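PDB 3L2B: probable manganase-dependent inorganic pyrophosphatase from Clostridium perfringens, which probably hydrolyses inorganic pyrophosphate to phosphate and is regulated through a CBS and DRTGG region that binds the activator diadenosine tetraphosphate. Local coordinates for residues S75-L79 and D80-D84. Residues are numbered along the deposited sequence; the frame is centred on the assembly and turned at random.
Sequences SATSL and DNILD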
loop_
_atom_site.group_PDB
_atom_site.type_symbol
_atom_site.label_atom_id
_atom_site.label_comp_id
_atom_site.label_asym_id
_atom_site.label_seq_id
_atom_site.Cartn_x
_atom_site.Cartn_y
_atom_site.Cartn_z
ATOM N N SER A 75 -12.230 7.802 8.443
ATOM C CA SER A 75 -12.518 8.023 7.023
ATOM C C SER A 75 -13.982 7.800 6.696
ATOM O O SER A 75 -14.401 7.920 5.550
ATOM C CB SER A 75 -11.685 7.072 6.157
ATOM O OG SER A 75 -12.099 5.715 6.336
ATOM N N ALA A 76 -14.753 7.400 7.692
ATOM C CA ALA A 76 -16.143 6.995 7.447
ATOM C C ALA A 76 -16.267 6.034 6.264
ATOM O O ALA A 76 -17.196 6.154 5.471
ATOM C CB ALA A 76 -17.026 8.241 7.188
ATOM N N THR A 77 -15.332 5.095 6.132
ATOM C CA THR A 77 -15.416 4.139 5.022
ATOM C C THR A 77 -16.772 3.440 5.053
ATOM O O THR A 77 -17.279 3.044 6.112
ATOM C CB THR A 77 -14.263 3.093 5.024
ATOM O OG1 THR A 77 -13.016 3.751 4.789
ATOM C CG2 THR A 77 -14.466 2.033 3.917
ATOM N N SER A 78 -17.368 3.340 3.883
ATOM C CA SER A 78 -18.708 2.766 3.720
ATOM C C SER A 78 -18.625 1.267 3.672
ATOM O O SER A 78 -17.608 0.697 3.316
ATOM C CB SER A 78 -19.345 3.248 2.422
ATOM O OG SER A 78 -18.814 2.496 1.338
ATOM N N LEU A 79 -19.725 0.635 4.018
ATOM C CA LEU A 79 -19.847 -0.820 3.925
ATOM C C LEU A 79 -19.721 -1.271 2.475
ATOM O O LEU A 79 -19.105 -2.287 2.181
ATOM C CB LEU A 79 -21.180 -1.300 4.476
ATOM C CG LEU A 79 -21.293 -2.824 4.473
ATOM C CD1 LEU A 79 -20.109 -3.507 5.269
ATOM C CD2 LEU A 79 -22.651 -3.230 5.006
ATOM N N ASP A 80 -20.324 -0.517 1.575
ATOM C CA ASP A 80 -20.214 -0.828 0.122
ATOM C C ASP A 80 -18.756 -0.959 -0.360
ATOM O O ASP A 80 -18.390 -1.867 -1.119
ATOM C CB ASP A 80 -20.913 0.255 -0.714
ATOM C CG ASP A 80 -22.434 0.147 -0.633
ATOM O OD1 ASP A 80 -22.934 -0.993 -0.584
ATOM O OD2 ASP A 80 -23.117 1.188 -0.584
ATOM N N ASN A 81 -17.944 -0.008 0.072
ATOM C CA ASN A 81 -16.544 0.041 -0.342
ATOM C C ASN A 81 -15.786 -1.189 0.131
ATOM O O ASN A 81 -15.047 -1.827 -0.645
ATOM C CB ASN A 81 -15.871 1.328 0.139
ATOM C CG ASN A 81 -16.173 2.492 -0.768
ATOM O OD1 ASN A 81 -17.147 2.461 -1.507
ATOM N ND2 ASN A 81 -15.333 3.507 -0.741
ATOM N N ILE A 82 -16.037 -1.533 1.393
ATOM C CA ILE A 82 -15.438 -2.695 2.019
ATOM C C ILE A 82 -15.924 -3.948 1.303
ATOM O O ILE A 82 -15.123 -4.834 0.968
ATOM C CB ILE A 82 -15.760 -2.793 3.525
ATOM C CG1 ILE A 82 -15.085 -1.666 4.299
ATOM C CG2 ILE A 82 -15.263 -4.105 4.088
ATOM C CD1 ILE A 82 -15.657 -1.431 5.723
ATOM N N LEU A 83 -17.231 -4.016 1.035
ATOM C CA LEU A 83 -17.782 -5.186 0.326
ATOM C C LEU A 83 -17.090 -5.368 -1.020
ATOM O O LEU A 83 -16.700 -6.475 -1.368
ATOM C CB LEU A 83 -19.295 -5.097 0.100
ATOM C CG LEU A 83 -20.185 -5.398 1.307
ATOM C CD1 LEU A 83 -21.671 -5.081 0.965
ATOM C CD2 LEU A 83 -20.017 -6.837 1.781
ATOM N N ASP A 84 -16.923 -4.281 -1.764
ATOM C CA ASP A 84 -16.316 -4.349 -3.104
ATOM C C ASP A 84 -14.863 -4.792 -3.024
ATOM O O ASP A 84 -14.429 -5.649 -3.769
ATOM C CB ASP A 84 -16.339 -2.986 -3.801
ATOM C CG ASP A 84 -15.657 -3.024 -5.185
ATOM O OD1 ASP A 84 -16.284 -3.531 -6.135
ATOM O OD2 ASP A 84 -14.493 -2.569 -5.336
#
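Ser78 caps the N-terminus of helix 79-85 by bonding to Asn81, a local contact where the short loop after helix 71-74 turns into the next helix. With chi1 at 79°, the hydroxyl lies between its own backbone N and carbonyl carbon, and from there Ser78 OG accepts from Asn81 N at 2.9 Å (N-H...O 158°). This is a classical side-chain N-cap: an amide of the first turn, which has no carbonyl one turn back within the helix, is satisfied by the serine. The backbone follows with a weak bond from Ile82 N to Ser78 O at 3.3 Å and a firmer one from Leu83 N to Leu79 O at 2.8 Å. Just upstream, helix 71-74 closes in a Schellman motif at Ala76, so one helix is ended and another started within a few residues. Thr77 spans the joint: its OG1 donates to Ser75 OG at 2.7 Å, while CG2, anti to the backbone N (chi1 -66° for OG1), meets Ile82 CG1 at 3.8 Å, the two side chains crossing at about a right angle. One turn apart on the helix, Leu79 CG lies 4.2 Å from Leu83 CD1, and both leucines and Ile82 touch Ile168 of strand 166-169 in the DRTGG domain. The buried Asn81 amide is tied elsewhere, ND2 donating to the carbonyl oxygens of Glu23 and Ser184.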